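Local atomic coordinates of triggering receptor expressed on myeloid cells 1 (Mus musculus, PDB entry 1U9K), a protein that serves as a cell-surface receptor that amplifies inflammatory responses, multimerizing when activated by ligands such as PGLYRP1 and signalling through the transmembrane adapter TYROBP/DAP12. Residues S31-Q36 with V48-P53; Q15-K20 with V78-L83. All coordinates share one frame; numbering follows the deposited sequence.

In the fold
Contacts 1 and 2 hold one antiparallel strand pair in each of the two sheets of this extracellular V-type immunoglobulin domain, on opposite sides of its centre and about 17 Å apart between centres. Each is partly buried, with one face turned into the sandwich. Trp35 of contact 1 bridges them: its CD2 lies 3.6 Å from CG1 of Val78, and its NE1 packs 3.5 Å from SD of Met80. Contact 1 belongs to a hairpin and passes from backbone pairing to bonds made by the Gln32 and Thr50 side chains. Contact 2 joins strands distant in sequence; its hydrogen bonds across the pair all run between backbone atoms, with leucine, valine and methionine packed inside and threonine and glutamine outside.

Contact 1 (S31-Q36 with V48-P53); sequences SQKAWQ and VVTQRP
The side-chain amide of Gln32 reaches Thr50 edge-on: its NE2 donates to Thr50 O at 2.8 Å in a nearly straight bond (175°), with the oxygen in the amide plane. CG2 of Val49 also lies beside NE2, at 3.7 Å. Gln32 gets this far because CG is anti to the backbone N (chi1 -164°) and the chain continues extended. An alanine here would probably leave Thr50 O without its amide donor and take away the group lying against CG2 of Val49. The indole of Trp35, the other flat group, meets CG1 of Val48 obliquely, while CB of Trp35 takes the closer contact with that methyl at 3.7 Å. The indole also meets the ring of Tyr91, the two planes nearly parallel. Thr50 answers Lys33 twice, its OG1 accepting from Lys33 N at 3.1 Å and its own N donating to Lys33 O at 3.0 Å, so a side chain carries on the ladder where strand pairing stops. Trp35 N to Val48 O (3.1 Å) belongs to the regular ladder, which runs on toward the hairpin turn, and the Ala34 and Val49 side chains touch on the opposite face from Trp35. This is the C–C' hairpin of the V-set fold: strand 89-96 pairs with the other edge of strand 32-37, and strands 65-70 and 75-80 of the facing sheet pack against Lys33, Trp35, Val48 and Thr50.

Contact 2 (Q15-K20 with V78-L83); sequences QTLTVK and VQMTDL
Leu17 and Met80 project together from the inward face, the CD2 methyl of Leu17 3.8 Å from the Met80 sulfur SD. Leu83 completes this apolar group from beyond the strand end, its CD1 lying 4.0 Å from CB of Leu17. Val19 and Val78 are paired on the same face but more loosely. On the outward face Thr18 and Gln79 run alongside each other, OG1 of Thr18 touching CG of Gln79 at 3.7 Å, and Thr16 lies next to Thr81 through OG1 and CG2. The side chains are set in register by the backbone. Leu17 and Met80 exchange two hydrogen bonds, as do Val19 and Val78, the shortest running from Val78 N to Val19 O at 2.8 Å. Past the strands, Leu83 N donates to Gln15 O at 2.9 Å and 175°. At Asp82 the left-handed backbone (phi 52°) turns the chain, bringing Leu83 back onto Gln15 O. With CG of Leu83 turned anti to its carbonyl carbon (chi1 -69°), the branch lies against that oxygen, CG 3.3 Å from Gln15 O, and CD1 reaches Leu17. Further out, Gln15 OE1 accepts from Val12 N, and Lys64 NZ donates to Asp82 O. The pair is the B–E edge of an immunoglobulin sandwich. Strand 75-80 goes on to pair with strand 65-70 through Gln79 and Thr66, whereas strand 17-22 is outermost in its sheet, and the inward side chains Leu17, Val19 and Leu83 pack on strand 103-113, with strand 7-11 beside Leu17 and Leu83.

Contact 1 (S31-Q36 with V48-P53)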
ATOM      1  N   SER A  31      -8.570  -6.004 -10.683  1.00 19.80           N
ATOM      2  CA  SER A  31      -7.557  -6.711  -9.926  1.00 19.20           C
ATOM      3  C   SER A  31      -7.604  -6.241  -8.485  1.00 19.56           C
ATOM      4  O   SER A  31      -7.936  -5.073  -8.170  1.00 19.71           O
ATOM      5  CB  SER A  31      -6.137  -6.464 -10.497  1.00 18.83           C
ATOM      6  OG  SER A  31      -6.036  -6.925 -11.814  1.00 22.35           O
ATOM      7  N   GLN A  32      -7.226  -7.150  -7.609  1.00 19.28           N
ATOM      8  CA  GLN A  32      -6.989  -6.824  -6.232  1.00 20.02           C
ATOM      9  C   GLN A  32      -5.679  -6.001  -6.074  1.00 20.14           C
ATOM     10  O   GLN A  32      -4.679  -6.186  -6.819  1.00 19.10           O
ATOM     11  CB  GLN A  32      -6.912  -8.126  -5.413  1.00 20.06           C
ATOM     12  CG  GLN A  32      -7.042  -7.923  -3.945  1.00 20.52           C
ATOM     13  CD  GLN A  32      -7.285  -9.242  -3.212  1.00 23.59           C
ATOM     14  OE1 GLN A  32      -6.752 -10.274  -3.609  1.00 24.94           O
ATOM     15  NE2 GLN A  32      -8.092  -9.207  -2.161  1.00 20.19           N
ATOM     16  N   LYS A  33      -5.699  -5.125  -5.082  1.00 19.91           N
ATOM     17  CA  LYS A  33      -4.535  -4.343  -4.703  1.00 19.66           C
ATOM     18  C   LYS A  33      -4.209  -4.539  -3.243  1.00 20.10           C
ATOM     19  O   LYS A  33      -5.046  -4.932  -2.441  1.00 19.25           O
ATOM     20  CB  LYS A  33      -4.697  -2.863  -5.039  1.00 21.51           C
ATOM     21  CG  LYS A  33      -4.898  -2.610  -6.550  1.00 23.06           C
ATOM     22  CD  LYS A  33      -6.317  -2.341  -6.879  1.00 25.98           C
ATOM     23  CE  LYS A  33      -6.555  -2.130  -8.383  1.00 24.78           C
ATOM     24  NZ  LYS A  33      -7.946  -2.309  -8.706  1.00 24.76           N
ATOM     25  N   ALA A  34      -2.946  -4.292  -2.901  1.00 18.52           N
ATOM     26  CA  ALA A  34      -2.482  -4.529  -1.570  1.00 18.97           C
ATOM     27  C   ALA A  34      -1.369  -3.579  -1.193  1.00 18.21           C
ATOM     28  O   ALA A  34      -0.615  -3.068  -2.037  1.00 20.16           O
ATOM     29  CB  ALA A  34      -2.027  -5.915  -1.405  1.00 18.71           C
ATOM     30  N   TRP A  35      -1.252  -3.392   0.111  1.00 19.48           N
ATOM     31  CA  TRP A  35      -0.105  -2.743   0.743  1.00 18.65           C
ATOM     32  C   TRP A  35       0.721  -3.806   1.451  1.00 18.72           C
ATOM     33  O   TRP A  35       0.168  -4.602   2.174  1.00 19.05           O
ATOM     34  CB  TRP A  35      -0.614  -1.759   1.768  1.00 20.05           C
ATOM     35  CG  TRP A  35       0.424  -0.912   2.533  1.00 19.20           C
ATOM     36  CD1 TRP A  35       0.529  -0.844   3.881  1.00 20.37           C
ATOM     37  CD2 TRP A  35       1.339   0.062   2.006  1.00 19.85           C
ATOM     38  NE1 TRP A  35       1.471   0.076   4.238  1.00 21.30           N
ATOM     39  CE2 TRP A  35       1.967   0.671   3.103  1.00 22.40           C
ATOM     40  CE3 TRP A  35       1.658   0.522   0.711  1.00 21.22           C
ATOM     41  CZ2 TRP A  35       2.907   1.658   2.963  1.00 23.47           C
ATOM     42  CZ3 TRP A  35       2.600   1.509   0.566  1.00 22.94           C
ATOM     43  CH2 TRP A  35       3.223   2.067   1.685  1.00 25.96           C
ATOM     44  N   GLN A  36       2.028  -3.805   1.216  1.00 18.22           N
ATOM     45  CA  GLN A  36       2.949  -4.804   1.730  1.00 18.81           C
ATOM     46  C   GLN A  36       4.115  -4.158   2.452  1.00 18.79           C
ATOM     47  O   GLN A  36       4.532  -3.058   2.117  1.00 19.81           O
ATOM     48  CB  GLN A  36       3.531  -5.678   0.620  1.00 17.61           C
ATOM     49  CG  GLN A  36       2.423  -6.469  -0.163  1.00 18.61           C
ATOM     50  CD  GLN A  36       3.037  -7.502  -1.099  1.00 18.33           C
ATOM     51  OE1 GLN A  36       3.949  -7.165  -1.841  1.00 20.82           O
ATOM     52  NE2 GLN A  36       2.573  -8.745  -1.041  1.00 17.34           N
ATOM     53  N   VAL A  48      -2.850  -5.235   4.082  1.00 19.69           N
ATOM     54  CA  VAL A  48      -4.237  -4.862   3.840  1.00 20.00           C
ATOM     55  C   VAL A  48      -4.464  -5.020   2.353  1.00 18.91           C
ATOM     56  O   VAL A  48      -3.584  -4.741   1.578  1.00 18.26           O
ATOM     57  CB  VAL A  48      -4.552  -3.435   4.382  1.00 19.36           C
ATOM     58  CG1 VAL A  48      -3.657  -2.370   3.773  1.00 20.59           C
ATOM     59  CG2 VAL A  48      -6.069  -3.090   4.208  1.00 21.06           C
ATOM     60  N   VAL A  49      -5.633  -5.509   2.007  1.00 18.50           N
ATOM     61  CA  VAL A  49      -6.011  -5.756   0.622  1.00 18.68           C
ATOM     62  C   VAL A  49      -7.362  -5.174   0.305  1.00 18.75           C
ATOM     63  O   VAL A  49      -8.160  -4.994   1.205  1.00 19.13           O
ATOM     64  CB  VAL A  49      -6.054  -7.263   0.309  1.00 18.87           C
ATOM     65  CG1 VAL A  49      -4.673  -7.880   0.470  1.00 20.59           C
ATOM     66  CG2 VAL A  49      -7.067  -7.963   1.202  1.00 17.77           C
ATOM     67  N   THR A  50      -7.608  -4.840  -0.961  1.00 18.52           N
ATOM     68  CA  THR A  50      -8.942  -4.461  -1.365  1.00 20.20           C
ATOM     69  C   THR A  50      -9.835  -5.664  -1.447  1.00 21.18           C
ATOM     70  O   THR A  50      -9.377  -6.817  -1.420  1.00 21.27           O
ATOM     71  CB  THR A  50      -8.961  -3.705  -2.701  1.00 19.83           C
ATOM     72  OG1 THR A  50      -8.396  -4.513  -3.743  1.00 20.14           O
ATOM     73  CG2 THR A  50      -8.102  -2.482  -2.663  1.00 20.99           C
ATOM     74  N   GLN A  51     -11.145  -5.410  -1.476  1.00 24.81           N
ATOM     75  CA  GLN A  51     -12.117  -6.514  -1.524  1.00 25.52           C
ATOM     76  C   GLN A  51     -12.986  -6.448  -2.766  1.00 25.80           C
ATOM     77  O   GLN A  51     -13.071  -5.412  -3.435  1.00 23.56           O
ATOM     78  CB  GLN A  51     -12.975  -6.561  -0.265  1.00 27.84           C
ATOM     79  CG  GLN A  51     -12.240  -7.127   0.999  1.00 31.20           C
ATOM     80  CD  GLN A  51     -11.689  -8.580   0.860  1.00 35.08           C
ATOM     81  OE1 GLN A  51     -12.303  -9.456   0.231  1.00 40.34           O
ATOM     82  NE2 GLN A  51     -10.560  -8.825   1.495  1.00 38.49           N
ATOM     83  N   ARG A  52     -13.608  -7.588  -3.071  1.00 26.83           N
ATOM     84  CA  ARG A  52     -14.480  -7.733  -4.211  1.00 28.01           C
ATOM     85  C   ARG A  52     -15.753  -6.915  -3.990  1.00 27.85           C
ATOM     86  O   ARG A  52     -16.190  -6.791  -2.846  1.00 28.33           O
ATOM     87  CB  ARG A  52     -14.846  -9.219  -4.448  1.00 29.63           C
ATOM     88  CG  ARG A  52     -13.933  -9.884  -5.517  1.00 32.02           C
ATOM     89  CD  ARG A  52     -14.155 -11.390  -5.755  1.00 35.69           C
ATOM     90  NE  ARG A  52     -12.998 -11.990  -6.439  1.00 38.89           N
ATOM     91  CZ  ARG A  52     -11.906 -12.512  -5.835  1.00 45.43           C
ATOM     92  NH1 ARG A  52     -11.774 -12.529  -4.497  1.00 46.62           N
ATOM     93  NH2 ARG A  52     -10.911 -13.009  -6.572  1.00 46.30           N
ATOM     94  N   PRO A  53     -16.377  -6.376  -5.058  1.00 27.13           N
ATOM     95  CA  PRO A  53     -15.903  -6.438  -6.455  1.00 25.09           C
ATOM     96  C   PRO A  53     -14.768  -5.465  -6.661  1.00 23.80           C
ATOM     97  O   PRO A  53     -14.832  -4.316  -6.180  1.00 22.01           O
ATOM     98  CB  PRO A  53     -17.111  -5.965  -7.271  1.00 25.29           C
ATOM     99  CG  PRO A  53     -18.204  -5.889  -6.349  1.00 26.12           C
ATOM    100  CD  PRO A  53     -17.671  -5.681  -4.956  1.00 26.93           C
TER

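Contact 2 (Q15-K20 with V78-L83)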
ATOM      1  N   GLN A  15       2.445  10.631  13.685  1.00 15.95           N
ATOM      2  CA  GLN A  15       1.917  11.203  12.448  1.00 17.66           C
ATOM      3  C   GLN A  15       1.218  10.068  11.713  1.00 18.87           C
ATOM      4  O   GLN A  15       1.315   8.911  12.121  1.00 19.13           O
ATOM      5  CB  GLN A  15       3.046  11.778  11.544  1.00 16.68           C
ATOM      6  CG  GLN A  15       3.542  13.139  12.014  1.00 18.18           C
ATOM      7  CD  GLN A  15       4.423  13.793  10.987  1.00 20.88           C
ATOM      8  OE1 GLN A  15       5.585  13.429  10.874  1.00 21.77           O
ATOM      9  NE2 GLN A  15       3.868  14.718  10.216  1.00 15.15           N
ATOM     10  N   THR A  16       0.569  10.438  10.633  1.00 19.78           N
ATOM     11  CA  THR A  16      -0.047   9.505   9.694  1.00 20.51           C
ATOM     12  C   THR A  16       0.739   9.574   8.382  1.00 20.09           C
ATOM     13  O   THR A  16       1.083  10.680   7.891  1.00 20.41           O
ATOM     14  CB  THR A  16      -1.481   9.920   9.421  1.00 21.14           C
ATOM     15  OG1 THR A  16      -2.237   9.827  10.614  1.00 19.27           O
ATOM     16  CG2 THR A  16      -2.139   8.999   8.478  1.00 22.61           C
ATOM     17  N   LEU A  17       1.091   8.407   7.882  1.00 19.57           N
ATOM     18  CA  LEU A  17       1.686   8.270   6.557  1.00 21.03           C
ATOM     19  C   LEU A  17       0.584   8.219   5.525  1.00 21.22           C
ATOM     20  O   LEU A  17      -0.369   7.449   5.706  1.00 22.45           O
ATOM     21  CB  LEU A  17       2.467   6.992   6.481  1.00 20.16           C
ATOM     22  CG  LEU A  17       2.995   6.590   5.113  1.00 22.26           C
ATOM     23  CD1 LEU A  17       3.966   7.635   4.651  1.00 22.83           C
ATOM     24  CD2 LEU A  17       3.544   5.170   5.081  1.00 25.11           C
ATOM     25  N   THR A  18       0.692   9.011   4.460  1.00 20.97           N
ATOM     26  CA  THR A  18      -0.240   8.914   3.341  1.00 21.62           C
ATOM     27  C   THR A  18       0.583   8.702   2.084  1.00 21.71           C
ATOM     28  O   THR A  18       1.496   9.467   1.835  1.00 20.85           O
ATOM     29  CB  THR A  18      -1.073  10.201   3.175  1.00 21.77           C
ATOM     30  OG1 THR A  18      -1.848  10.440   4.356  1.00 24.13           O
ATOM     31  CG2 THR A  18      -2.116  10.047   2.096  1.00 25.01           C
ATOM     32  N   VAL A  19       0.217   7.707   1.280  1.00 21.47           N
ATOM     33  CA  VAL A  19       0.919   7.354   0.065  1.00 21.54           C
ATOM     34  C   VAL A  19      -0.146   7.211  -1.008  1.00 22.53           C
ATOM     35  O   VAL A  19      -1.170   6.584  -0.780  1.00 22.37           O
ATOM     36  CB  VAL A  19       1.671   6.024   0.249  1.00 22.12           C
ATOM     37  CG1 VAL A  19       2.208   5.490  -1.051  1.00 25.22           C
ATOM     38  CG2 VAL A  19       2.742   6.189   1.283  1.00 24.46           C
ATOM     39  N   LYS A  20       0.061   7.896  -2.130  1.00 23.07           N
ATOM     40  CA  LYS A  20      -0.827   7.842  -3.302  1.00 24.30           C
ATOM     41  C   LYS A  20      -0.140   7.029  -4.376  1.00 23.73           C
ATOM     42  O   LYS A  20       0.916   7.448  -4.905  1.00 22.39           O
ATOM     43  CB  LYS A  20      -1.090   9.251  -3.824  1.00 24.73           C
ATOM     44  CG  LYS A  20      -1.732  10.125  -2.777  1.00 29.04           C
ATOM     45  CD  LYS A  20      -2.582  11.227  -3.346  1.00 33.76           C
ATOM     46  CE  LYS A  20      -3.010  12.168  -2.220  1.00 38.47           C
ATOM     47  NZ  LYS A  20      -4.364  12.847  -2.541  1.00 41.77           N
ATOM     48  N   VAL A  78      -2.971   4.829   0.513  1.00 19.39           N
ATOM     49  CA  VAL A  78      -2.744   4.103   1.741  1.00 20.93           C
ATOM     50  C   VAL A  78      -2.496   5.083   2.870  1.00 21.22           C
ATOM     51  O   VAL A  78      -1.842   6.093   2.669  1.00 20.12           O
ATOM     52  CB  VAL A  78      -1.526   3.189   1.573  1.00 22.29           C
ATOM     53  CG1 VAL A  78      -1.261   2.456   2.881  1.00 27.18           C
ATOM     54  CG2 VAL A  78      -1.747   2.235   0.374  1.00 24.77           C
ATOM     55  N   GLN A  79      -3.083   4.841   4.044  1.00 20.84           N
ATOM     56  CA  GLN A  79      -2.777   5.644   5.214  1.00 21.18           C
ATOM     57  C   GLN A  79      -2.422   4.689   6.320  1.00 21.89           C
ATOM     58  O   GLN A  79      -3.108   3.663   6.484  1.00 22.39           O
ATOM     59  CB  GLN A  79      -3.947   6.486   5.636  1.00 22.41           C
ATOM     60  CG  GLN A  79      -4.209   7.669   4.750  1.00 25.79           C
ATOM     61  CD  GLN A  79      -5.476   8.374   5.165  1.00 32.43           C
ATOM     62  OE1 GLN A  79      -6.501   8.275   4.483  1.00 38.59           O
ATOM     63  NE2 GLN A  79      -5.434   9.025   6.319  1.00 35.45           N
ATOM     64  N   MET A  80      -1.372   5.005   7.075  1.00 20.43           N
ATOM     65  CA  MET A  80      -1.015   4.299   8.321  1.00 21.41           C
ATOM     66  C   MET A  80      -1.031   5.349   9.387  1.00 21.81           C
ATOM     67  O   MET A  80      -0.324   6.322   9.269  1.00 20.34           O
ATOM     68  CB  MET A  80       0.405   3.718   8.250  1.00 21.93           C
ATOM     69  CG  MET A  80       0.555   2.666   7.209  1.00 24.11           C
ATOM     70  SD  MET A  80       2.263   2.096   6.998  1.00 27.05           S
ATOM     71  CE  MET A  80       2.702   1.562   8.558  1.00 27.23           C
ATOM     72  N   THR A  81      -1.847   5.172  10.412  1.00 20.76           N
ATOM     73  CA  THR A  81      -2.045   6.164  11.420  1.00 21.47           C
ATOM     74  C   THR A  81      -1.208   5.819  12.627  1.00 21.07           C
ATOM     75  O   THR A  81      -0.764   4.697  12.792  1.00 20.47           O
ATOM     76  CB  THR A  81      -3.489   6.244  11.831  1.00 23.43           C
ATOM     77  OG1 THR A  81      -3.982   4.912  12.126  1.00 22.53           O
ATOM     78  CG2 THR A  81      -4.346   6.750  10.662  1.00 24.56           C
ATOM     79  N   ASP A  82      -0.962   6.836  13.429  1.00 20.46           N
ATOM     80  CA  ASP A  82      -0.289   6.694  14.713  1.00 22.04           C
ATOM     81  C   ASP A  82       1.015   5.931  14.513  1.00 20.61           C
ATOM     82  O   ASP A  82       1.250   4.903  15.120  1.00 20.33           O
ATOM     83  CB  ASP A  82      -1.175   5.972  15.724  1.00 22.88           C
ATOM     84  CG  ASP A  82      -0.690   6.185  17.153  1.00 29.33           C
ATOM     85  OD1 ASP A  82       0.036   7.206  17.402  1.00 33.96           O
ATOM     86  OD2 ASP A  82      -0.943   5.371  18.084  1.00 37.25           O
ATOM     87  N   LEU A  83       1.856   6.430  13.615  1.00 20.49           N
ATOM     88  CA  LEU A  83       3.116   5.766  13.318  1.00 19.81           C
ATOM     89  C   LEU A  83       3.990   5.591  14.536  1.00 20.05           C
ATOM     90  O   LEU A  83       4.082   6.457  15.386  1.00 18.64           O
ATOM     91  CB  LEU A  83       3.916   6.565  12.281  1.00 19.40           C
ATOM     92  CG  LEU A  83       3.342   6.579  10.880  1.00 20.75           C
ATOM     93  CD1 LEU A  83       4.032   7.666  10.048  1.00 23.73           C
ATOM     94  CD2 LEU A  83       3.445   5.238  10.271  1.00 23.82           C
TER